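Local coordinates for protein histone-lysine N-methyltransferase SETMAR (Homo sapiens, PDB 3BO5) that dimethylates a histone H3 lysine through its N-terminal methyltransferase region, the part present here, and as a transposase fusion protein acts in DNA double-strand break repair, at residues 59-69 against 103-111; 208-216 against 274-285. The protein carries 2 engineered substitutions. One frame throughout, in Å; residues are numbered along the deposited sequence.

Contact 1. Residues 59-69 against 103-111. With ZN (zinc ion), chain B; ZN (zinc ion), chain D; ZN (zinc ion), chain C.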
loop_
_atom_site.group_PDB
_atom_site.type_symbol
_atom_site.label_atom_id
_atom_site.label_comp_id
_atom_site.label_asym_id
_atom_site.label_seq_id
_atom_site.Cartn_x
_atom_site.Cartn_y
_atom_site.Cartn_z
ATOM N N PHE A 59 8.740 -13.053 12.936
ATOM C CA PHE A 59 8.444 -14.405 12.415
ATOM C C PHE A 59 9.689 -15.156 12.087
ATOM O O PHE A 59 10.556 -14.624 11.410
ATOM C CB PHE A 59 7.585 -14.289 11.153
ATOM C CG PHE A 59 6.289 -13.657 11.423
ATOM C CD1 PHE A 59 5.438 -14.226 12.359
ATOM C CD2 PHE A 59 5.918 -12.450 10.828
ATOM C CE1 PHE A 59 4.180 -13.613 12.676
ATOM C CE2 PHE A 59 4.663 -11.868 11.110
ATOM C CZ PHE A 59 3.813 -12.424 12.013
ATOM N N PRO A 60 9.794 -16.403 12.606
ATOM C CA PRO A 60 11.077 -17.097 12.431
ATOM C C PRO A 60 11.347 -17.697 11.058
ATOM O O PRO A 60 12.491 -18.073 10.776
ATOM C CB PRO A 60 11.013 -18.242 13.415
ATOM C CG PRO A 60 9.614 -18.453 13.755
ATOM C CD PRO A 60 8.884 -17.109 13.525
ATOM N N GLY A 61 10.300 -17.697 10.264
ATOM C CA GLY A 61 10.439 -18.157 8.862
ATOM C C GLY A 61 10.194 -19.648 8.663
ATOM O O GLY A 61 9.852 -20.405 9.608
ATOM N N CYS A 62 10.389 -20.090 7.416
ATOM C CA CYS A 62 10.192 -21.502 7.107
ATOM C C CYS A 62 11.516 -22.224 7.165
ATOM O O CYS A 62 12.604 -21.630 7.253
ATOM C CB CYS A 62 9.596 -21.623 5.719
ATOM S SG CYS A 62 10.654 -20.973 4.400
ATOM N N ILE A 63 11.382 -23.573 7.082
ATOM C CA ILE A 63 12.594 -24.370 7.210
ATOM C C ILE A 63 13.141 -24.870 5.894
ATOM O O ILE A 63 14.093 -25.636 5.892
ATOM C CB ILE A 63 12.382 -25.598 8.133
ATOM C CG1 ILE A 63 11.388 -26.582 7.535
ATOM C CG2 ILE A 63 11.958 -25.131 9.548
ATOM C CD1 ILE A 63 11.228 -27.918 8.347
ATOM N N CYS A 64 12.621 -24.368 4.798
ATOM C CA CYS A 64 12.978 -24.903 3.492
ATOM C C CYS A 64 14.359 -24.438 3.181
ATOM O O CYS A 64 14.692 -23.247 3.387
ATOM C CB CYS A 64 12.056 -24.296 2.455
ATOM S SG CYS A 64 10.335 -24.427 2.944
ATOM N N VAL A 65 15.226 -25.374 2.830
ATOM C CA VAL A 65 16.534 -24.941 2.326
ATOM C C VAL A 65 16.978 -25.832 1.195
ATOM O O VAL A 65 17.525 -25.319 0.190
ATOM C CB VAL A 65 17.604 -24.891 3.404
ATOM C CG1 VAL A 65 17.801 -26.289 4.064
ATOM C CG2 VAL A 65 18.937 -24.236 2.781
ATOM N N LYS A 66 16.577 -27.108 1.245
ATOM C CA LYS A 66 17.095 -28.028 0.227
ATOM C C LYS A 66 16.299 -27.954 -1.051
ATOM O O LYS A 66 16.792 -28.322 -2.086
ATOM C CB LYS A 66 17.041 -29.446 0.754
ATOM C CG LYS A 66 18.053 -29.715 1.882
ATOM C CD LYS A 66 18.185 -31.172 2.208
ATOM C CE LYS A 66 16.976 -31.740 2.845
ATOM N NZ LYS A 66 17.429 -32.832 3.779
ATOM N N THR A 67 15.035 -27.567 -0.971
ATOM C CA THR A 67 14.181 -27.536 -2.188
ATOM C C THR A 67 13.333 -26.292 -2.091
ATOM O O THR A 67 13.236 -25.729 -0.988
ATOM C CB THR A 67 13.215 -28.784 -2.281
ATOM O OG1 THR A 67 12.401 -28.834 -1.112
ATOM C CG2 THR A 67 14.033 -30.080 -2.365
ATOM N N PRO A 68 12.732 -25.861 -3.195
ATOM C CA PRO A 68 11.955 -24.627 -3.147
ATOM C C PRO A 68 10.777 -24.693 -2.168
ATOM O O PRO A 68 10.226 -25.746 -1.814
ATOM C CB PRO A 68 11.412 -24.481 -4.579
ATOM C CG PRO A 68 12.541 -25.172 -5.422
ATOM C CD PRO A 68 12.897 -26.374 -4.590
ATOM N N CYS A 69 10.357 -23.481 -1.794
ATOM C CA CYS A 69 9.247 -23.355 -0.945
ATOM C C CYS A 69 7.994 -23.703 -1.758
ATOM O O CYS A 69 7.659 -23.045 -2.766
ATOM C CB CYS A 69 9.164 -21.892 -0.453
ATOM S SG CYS A 69 10.551 -21.522 0.596
ATOM N N PHE A 103 1.706 -14.468 3.960
ATOM C CA PHE A 103 3.055 -14.329 4.506
ATOM C C PHE A 103 4.045 -14.547 3.399
ATOM O O PHE A 103 3.956 -15.527 2.722
ATOM C CB PHE A 103 3.274 -15.391 5.593
ATOM C CG PHE A 103 2.496 -15.107 6.813
ATOM C CD1 PHE A 103 3.098 -14.418 7.883
ATOM C CD2 PHE A 103 1.166 -15.545 6.910
ATOM C CE1 PHE A 103 2.361 -14.131 9.051
ATOM C CE2 PHE A 103 0.416 -15.265 8.096
ATOM C CZ PHE A 103 1.025 -14.582 9.125
ATOM N N GLU A 104 4.950 -13.610 3.209
ATOM C CA GLU A 104 6.143 -13.851 2.337
ATOM C C GLU A 104 7.259 -14.527 3.126
ATOM O O GLU A 104 7.369 -14.379 4.360
ATOM C CB GLU A 104 6.670 -12.526 1.738
ATOM C CG GLU A 104 5.666 -11.979 0.757
ATOM C CD GLU A 104 6.260 -10.940 -0.211
ATOM O OE1 GLU A 104 7.469 -10.569 -0.124
ATOM O OE2 GLU A 104 5.405 -10.488 -1.009
ATOM N N CYS A 105 8.160 -15.208 2.385
ATOM C CA CYS A 105 9.406 -15.643 3.020
ATOM C C CYS A 105 10.177 -14.375 3.408
ATOM O O CYS A 105 10.004 -13.323 2.812
ATOM C CB CYS A 105 10.150 -16.566 2.092
ATOM S SG CYS A 105 9.348 -18.102 1.972
ATOM N N ASN A 106 10.908 -14.470 4.534
ATOM C CA ASN A 106 11.491 -13.306 5.145
ATOM C C ASN A 106 12.988 -13.424 5.335
ATOM O O ASN A 106 13.619 -14.275 4.762
ATOM C CB ASN A 106 10.742 -12.927 6.415
ATOM C CG ASN A 106 10.946 -13.916 7.540
ATOM O OD1 ASN A 106 11.918 -14.652 7.561
ATOM N ND2 ASN A 106 10.050 -13.875 8.548
ATOM N N VAL A 107 13.550 -12.509 6.126
ATOM C CA VAL A 107 15.019 -12.483 6.211
ATOM C C VAL A 107 15.556 -13.774 6.889
ATOM O O VAL A 107 16.743 -14.118 6.741
ATOM C CB VAL A 107 15.452 -11.207 6.957
ATOM C CG1 VAL A 107 15.024 -11.242 8.414
ATOM C CG2 VAL A 107 16.970 -10.936 6.770
ATOM N N LEU A 108 14.692 -14.455 7.633
ATOM C CA LEU A 108 15.128 -15.646 8.326
ATOM C C LEU A 108 14.905 -16.944 7.583
ATOM O O LEU A 108 15.427 -18.039 8.014
ATOM C CB LEU A 108 14.475 -15.718 9.680
ATOM C CG LEU A 108 14.853 -14.507 10.538
ATOM C CD1 LEU A 108 14.170 -14.841 11.856
ATOM C CD2 LEU A 108 16.373 -14.289 10.689
ATOM N N CYS A 109 14.084 -16.914 6.529
ATOM C CA CYS A 109 13.855 -18.092 5.707
ATOM C C CYS A 109 15.185 -18.403 4.989
ATOM O O CYS A 109 15.779 -17.498 4.453
ATOM C CB CYS A 109 12.714 -17.793 4.688
ATOM S SG CYS A 109 11.134 -17.550 5.507
ATOM N N ARG A 110 15.525 -19.689 4.867
ATOM C CA ARG A 110 16.785 -19.980 4.224
ATOM C C ARG A 110 16.628 -20.267 2.764
ATOM O O ARG A 110 17.646 -20.437 2.080
ATOM C CB ARG A 110 17.469 -21.133 4.910
ATOM C CG ARG A 110 18.026 -20.661 6.235
ATOM C CD ARG A 110 17.914 -21.724 7.285
ATOM N NE ARG A 110 18.837 -22.781 6.951
ATOM C CZ ARG A 110 18.995 -23.892 7.656
ATOM N NH1 ARG A 110 19.872 -24.805 7.240
ATOM N NH2 ARG A 110 18.277 -24.081 8.751
ATOM N N CYS A 111 15.381 -20.226 2.260
ATOM C CA CYS A 111 15.224 -20.234 0.806
ATOM C C CYS A 111 15.967 -19.073 0.154
ATOM O O CYS A 111 16.241 -18.033 0.799
ATOM C CB CYS A 111 13.736 -20.202 0.406
ATOM S SG CYS A 111 12.961 -18.699 1.146
HETATM ZN ZN ZN B . 9.623 -18.823 4.192
HETATM ZN ZN ZN D . 9.607 -22.226 2.699
HETATM ZN ZN ZN C . 10.819 -19.177 0.465
HETATM O O HOH W 1 14.756 -22.011 5.926
HETATM O O HOH W 2 18.265 -22.039 0.215
#
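Cys62 and Cys69 of residues 59-69 meet Cys105, Cys109 and Cys111 of 103-111 through shared metal, forming most of the triangular three-zinc cluster of the pre-SET domain. Three of the thiolates bridge: Cys62 SG binds zinc B and zinc D, Cys69 SG zinc D and zinc C, and Cys105 SG zinc B and zinc C. Cysteine suits these three places because a thiolate can bind two metals at once. Cys64, Cys109 and Cys111 are terminal ligands, where a thiolate serves simply as a strong zinc ligand, and Cys74, Cys76 and Cys115 complete the tetrahedra. Around this shell, backbone N-H groups approach sulfur: Cys62 N donates to Cys109 SG over 3.3 Å, nearly straight at 163°, and Asn106 N donates to the same sulfur, which probably tempers its negative charge. Gly61 lies against Cys109 SG, where a side chain would collide. Farther out, Asn106 works in two directions. With CG between its backbone N and carbonyl carbon (chi1 70°), OD1 takes Leu108 N at 2.8 Å in an Asx turn, while ND2 reaches Phe59 O at 3.0 Å from above that carbonyl's plane. An alanine here would remove the carboxamide and its hydrogen bonds, and would probably leave Phe59 O without this donor and the turn carrying Cys109 less firmly set. Beyond it the edge of Phe103 meets the face of Phe59 in a T-shaped stack, with Phe103 CE1 3.7 Å from Phe59 CZ.

Contact 2. Residues 208-216 against 274-285; sequences FLNHSCEPN and CYCGAKSCTAFL. With ZN (zinc ion), chain E; SAH (S-adenosyl-L-homocysteine), chain F.
Cys213 faces Cys274, Cys276 and Cys281 around a single zinc ion, each SG 2.3-2.4 Å from the metal. Of the four, Cys276 tucks its sulfur between its own backbone N and carbonyl carbon (chi1 78°). That setting brings Cys276 SG to the N-H of Cys213, 3.3 Å away along an almost straight bond, while Ala278 N donates to the same sulfur. Cys213 SG in turn accepts from His211 NE2 and, weakly, from Thr282 N, so the thiolate charge is probably stabilised by these donors as well as by the zinc. This is the post-SET zinc site, in which one cysteine of the SET domain joins three from the C-terminal loop to close that loop over the S-adenosylhomocysteine. His211 links metal and ligand. With CG anti to the backbone N (chi1 168°), it turns its imidazole edge to Cys274 SG, with CD2 3.6 Å from the sulfur, and ND1 is bonded to Tyr249 N; the ring is thus held at both nitrogens. Its backbone pairs with the adenine of S-adenosylhomocysteine, His211 N giving to N7 and His211 O taking from N6, while Tyr275 N donates to N1. Leu285 CD1 comes within 3.6 Å of His211 CD2 and also packs on the adenine, an apolar branch suited to both rings. At the outer end Glu214 stretches past Ala278, whose small CB lies beside the carboxylate carbon. Beyond CG the glutamate chain is extended, and its OE2 receives Ser280 OG at 2.7 Å on the anti lone pair and Ser280 N at 2.9 Å from above the carboxylate plane. Water 4 joins Glu214 OE1 to Lys279 N.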
loop_
_atom_site.group_PDB
_atom_site.type_symbol
_atom_site.label_atom_id
_atom_site.label_comp_id
_atom_site.label_asym_id
_atom_site.label_seq_id
_atom_site.Cartn_x
_atom_site.Cartn_y
_atom_site.Cartn_z
ATOM N N PHE A 208 0.586 9.118 -2.627
ATOM C CA PHE A 208 -0.010 9.901 -3.730
ATOM C C PHE A 208 -1.152 9.230 -4.461
ATOM O O PHE A 208 -1.743 9.816 -5.353
ATOM C CB PHE A 208 1.080 10.260 -4.745
ATOM C CG PHE A 208 2.043 11.283 -4.199
ATOM C CD1 PHE A 208 1.616 12.617 -4.021
ATOM C CD2 PHE A 208 3.353 10.933 -3.847
ATOM C CE1 PHE A 208 2.497 13.567 -3.472
ATOM C CE2 PHE A 208 4.228 11.885 -3.291
ATOM C CZ PHE A 208 3.799 13.225 -3.154
ATOM N N LEU A 209 -1.502 8.008 -4.056
ATOM C CA LEU A 209 -2.595 7.307 -4.722
ATOM C C LEU A 209 -3.932 7.912 -4.423
ATOM O O LEU A 209 -4.345 7.965 -3.234
ATOM C CB LEU A 209 -2.640 5.889 -4.260
ATOM C CG LEU A 209 -1.409 5.086 -4.734
ATOM C CD1 LEU A 209 -1.292 3.785 -3.894
ATOM C CD2 LEU A 209 -1.402 4.839 -6.272
ATOM N N ASN A 210 -4.607 8.346 -5.487
ATOM C CA ASN A 210 -5.979 8.825 -5.290
ATOM C C ASN A 210 -6.993 7.695 -5.174
ATOM O O ASN A 210 -6.718 6.518 -5.484
ATOM C CB ASN A 210 -6.313 9.839 -6.408
ATOM C CG ASN A 210 -5.586 11.124 -6.201
ATOM O OD1 ASN A 210 -5.506 11.626 -5.085
ATOM N ND2 ASN A 210 -5.073 11.706 -7.295
ATOM N N HIS A 211 -8.193 8.042 -4.667
ATOM C CA HIS A 211 -9.246 7.069 -4.588
ATOM C C HIS A 211 -9.965 6.949 -5.929
ATOM O O HIS A 211 -10.153 7.877 -6.655
ATOM C CB HIS A 211 -10.331 7.687 -3.654
ATOM C CG HIS A 211 -11.606 6.943 -3.684
ATOM N ND1 HIS A 211 -11.756 5.707 -3.084
ATOM C CD2 HIS A 211 -12.799 7.238 -4.267
ATOM C CE1 HIS A 211 -12.994 5.267 -3.308
ATOM N NE2 HIS A 211 -13.630 6.172 -4.056
ATOM N N SER A 212 -10.431 5.757 -6.200
ATOM C CA SER A 212 -11.384 5.592 -7.248
ATOM C C SER A 212 -12.465 4.651 -6.801
ATOM O O SER A 212 -12.159 3.702 -6.109
ATOM C CB SER A 212 -10.695 5.006 -8.467
ATOM O OG SER A 212 -11.735 4.740 -9.461
ATOM N N CYS A 213 -13.718 4.892 -7.256
ATOM C CA CYS A 213 -14.811 3.983 -6.996
ATOM C C CYS A 213 -14.674 2.693 -7.808
ATOM O O CYS A 213 -15.359 1.715 -7.533
ATOM C CB CYS A 213 -16.102 4.764 -7.375
ATOM S SG CYS A 213 -16.386 6.074 -6.162
ATOM N N GLU A 214 -13.841 2.768 -8.851
ATOM C CA GLU A 214 -13.544 1.605 -9.690
ATOM C C GLU A 214 -12.052 1.627 -9.878
ATOM O O GLU A 214 -11.541 1.929 -10.944
ATOM C CB GLU A 214 -14.240 1.695 -11.047
ATOM C CG GLU A 214 -15.707 1.465 -10.986
ATOM C CD GLU A 214 -16.380 1.610 -12.360
ATOM O OE1 GLU A 214 -15.670 1.561 -13.415
ATOM O OE2 GLU A 214 -17.626 1.784 -12.347
ATOM N N PRO A 215 -11.353 1.248 -8.821
ATOM C CA PRO A 215 -9.913 1.457 -8.876
ATOM C C PRO A 215 -9.212 0.395 -9.642
ATOM O O PRO A 215 -9.774 -0.648 -9.953
ATOM C CB PRO A 215 -9.526 1.333 -7.407
ATOM C CG PRO A 215 -10.515 0.359 -6.852
ATOM C CD PRO A 215 -11.795 0.751 -7.498
ATOM N N ASN A 216 -7.904 0.607 -9.822
ATOM C CA ASN A 216 -7.135 -0.432 -10.527
ATOM C C ASN A 216 -6.119 -1.146 -9.674
ATOM O O ASN A 216 -5.385 -1.989 -10.189
ATOM C CB ASN A 216 -6.456 0.126 -11.797
ATOM C CG ASN A 216 -5.589 1.325 -11.556
ATOM O OD1 ASN A 216 -5.235 1.654 -10.396
ATOM N ND2 ASN A 216 -5.219 2.046 -12.663
ATOM N N CYS A 274 -16.212 13.077 -4.699
ATOM C CA CYS A 274 -15.297 12.206 -5.438
ATOM C C CYS A 274 -15.360 12.659 -6.894
ATOM O O CYS A 274 -16.441 12.788 -7.483
ATOM C CB CYS A 274 -15.749 10.716 -5.334
ATOM S SG CYS A 274 -14.565 9.697 -6.206
ATOM N N TYR A 275 -14.182 12.733 -7.513
ATOM C CA TYR A 275 -14.034 13.103 -8.927
ATOM C C TYR A 275 -13.345 11.946 -9.689
ATOM O O TYR A 275 -12.608 12.196 -10.681
ATOM C CB TYR A 275 -13.224 14.405 -9.101
ATOM C CG TYR A 275 -13.738 15.546 -8.277
ATOM C CD1 TYR A 275 -15.105 15.887 -8.374
ATOM C CD2 TYR A 275 -12.901 16.286 -7.475
ATOM C CE1 TYR A 275 -15.615 16.975 -7.647
ATOM C CE2 TYR A 275 -13.401 17.375 -6.712
ATOM C CZ TYR A 275 -14.763 17.691 -6.836
ATOM O OH TYR A 275 -15.306 18.779 -6.145
ATOM N N CYS A 276 -13.547 10.715 -9.235
ATOM C CA CYS A 276 -12.796 9.618 -9.814
ATOM C C CYS A 276 -13.215 9.382 -11.239
ATOM O O CYS A 276 -12.406 8.830 -11.971
ATOM C CB CYS A 276 -12.933 8.340 -8.968
ATOM S SG CYS A 276 -14.495 7.436 -9.170
ATOM N N GLY A 277 -14.434 9.773 -11.649
ATOM C CA GLY A 277 -14.847 9.584 -13.101
ATOM C C GLY A 277 -15.374 8.234 -13.464
ATOM O O GLY A 277 -15.765 7.972 -14.625
ATOM N N ALA A 278 -15.406 7.323 -12.505
ATOM C CA ALA A 278 -15.942 5.989 -12.768
ATOM C C ALA A 278 -17.458 6.015 -13.002
ATOM O O ALA A 278 -18.200 6.800 -12.361
ATOM C CB ALA A 278 -15.571 5.033 -11.606
ATOM N N LYS A 279 -17.963 5.141 -13.880
ATOM C CA LYS A 279 -19.420 5.046 -14.058
ATOM C C LYS A 279 -20.184 4.739 -12.764
ATOM O O LYS A 279 -21.281 5.256 -12.562
ATOM C CB LYS A 279 -19.734 4.031 -15.182
ATOM C CG LYS A 279 -19.031 4.428 -16.483
ATOM C CD LYS A 279 -19.787 5.456 -17.373
ATOM C CE LYS A 279 -18.949 6.723 -17.788
ATOM N NZ LYS A 279 -17.761 6.615 -18.689
ATOM N N SER A 280 -19.633 3.878 -11.906
ATOM C CA SER A 280 -20.304 3.579 -10.650
ATOM C C SER A 280 -19.931 4.575 -9.545
ATOM O O SER A 280 -20.159 4.280 -8.371
ATOM C CB SER A 280 -19.991 2.158 -10.180
ATOM O OG SER A 280 -18.622 2.001 -9.861
ATOM N N CYS A 281 -19.352 5.732 -9.908
ATOM C CA CYS A 281 -18.993 6.719 -8.837
ATOM C C CYS A 281 -20.145 6.984 -7.879
ATOM O O CYS A 281 -21.313 7.111 -8.315
ATOM C CB CYS A 281 -18.490 8.020 -9.405
ATOM S SG CYS A 281 -17.754 9.150 -8.150
ATOM N N THR A 282 -19.852 7.034 -6.580
ATOM C CA THR A 282 -20.892 7.291 -5.580
ATOM C C THR A 282 -20.997 8.788 -5.322
ATOM O O THR A 282 -21.902 9.220 -4.561
ATOM C CB THR A 282 -20.481 6.660 -4.276
ATOM O OG1 THR A 282 -19.236 7.255 -3.863
ATOM C CG2 THR A 282 -20.318 5.173 -4.442
ATOM N N ALA A 283 -20.085 9.577 -5.915
ATOM C CA ALA A 283 -19.952 11.029 -5.777
ATOM C C ALA A 283 -19.339 11.465 -4.439
ATOM O O ALA A 283 -19.148 12.679 -4.225
ATOM C CB ALA A 283 -21.357 11.774 -5.999
ATOM N N PHE A 284 -19.016 10.521 -3.554
ATOM C CA PHE A 284 -18.328 10.928 -2.334
ATOM C C PHE A 284 -17.113 10.069 -2.053
ATOM O O PHE A 284 -17.086 8.851 -2.320
ATOM C CB PHE A 284 -19.222 11.196 -1.098
ATOM C CG PHE A 284 -18.954 10.255 0.154
ATOM C CD1 PHE A 284 -19.229 8.915 0.128
ATOM C CD2 PHE A 284 -18.495 10.789 1.354
ATOM C CE1 PHE A 284 -19.009 8.088 1.245
ATOM C CE2 PHE A 284 -18.251 9.981 2.479
ATOM C CZ PHE A 284 -18.528 8.639 2.433
ATOM N N LEU A 285 -16.114 10.734 -1.489
ATOM C CA LEU A 285 -14.911 10.075 -1.117
ATOM C C LEU A 285 -15.185 9.343 0.186
ATOM O O LEU A 285 -15.534 9.989 1.208
ATOM C CB LEU A 285 -13.813 11.167 -1.005
ATOM C CG LEU A 285 -12.456 11.110 -1.585
ATOM C CD1 LEU A 285 -12.588 10.640 -3.039
ATOM C CD2 LEU A 285 -11.892 12.495 -1.412
HETATM ZN ZN ZN E . -15.838 8.086 -7.424
HETATM N N SAH F . -4.232 14.124 -4.009
HETATM C CA SAH F . -3.337 13.866 -2.835
HETATM C CB SAH F . -2.829 12.405 -2.796
HETATM C CG SAH F . -3.931 11.500 -2.216
HETATM S SD SAH F . -4.219 11.834 -0.454
HETATM C C SAH F . -2.173 14.882 -2.877
HETATM O O SAH F . -2.191 15.822 -3.665
HETATM O OXT SAH F . -1.203 14.694 -2.073
HETATM C "C5'" SAH F . -6.017 11.978 -0.453
HETATM C "C4'" SAH F . -6.550 13.321 -0.946
HETATM O "O4'" SAH F . -6.496 13.408 -2.373
HETATM C "C3'" SAH F . -8.001 13.536 -0.628
HETATM O "O3'" SAH F . -8.162 14.063 0.718
HETATM C "C2'" SAH F . -8.458 14.510 -1.675
HETATM O "O2'" SAH F . -7.914 15.826 -1.463
HETATM C "C1'" SAH F . -7.714 13.982 -2.885
HETATM N N9 SAH F . -8.424 12.880 -3.564
HETATM C C8 SAH F . -8.026 11.553 -3.695
HETATM N N7 SAH F . -8.903 10.922 -4.452
HETATM C C5 SAH F . -9.847 11.795 -4.858
HETATM C C6 SAH F . -11.008 11.609 -5.639
HETATM N N6 SAH F . -11.372 10.482 -6.255
HETATM N N1 SAH F . -11.790 12.749 -5.794
HETATM C C2 SAH F . -11.456 13.940 -5.229
HETATM N N3 SAH F . -10.320 14.175 -4.480
HETATM C C4 SAH F . -9.593 13.041 -4.276
HETATM O O HOH W 3 -11.255 6.330 -11.635
HETATM O O HOH W 4 -16.230 3.328 -15.247
#

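Overall arrangement
From the N terminus, after strand 45-46 the chain enters contact 1, where 59-69 is rejoined by 103-111, which starts at the end of strand 102-103. This closes an almost wholly irregular loop within the pre-SET region, and strand 102-103 pairs with strand 217-223 to tie it to the SET sheet. Contact 2 opens only later: 208-216, on the edge strand 210-211, is met by 274-285, closing a longer loop that includes strands 217-223, 230-235, 244-247 and 260-266. The two loops therefore follow in series, neither nested nor crossed. Their centres lie about 39 Å apart, on opposite sides of the chain's centre, with zinc fastening both the pre-SET and post-SET ends.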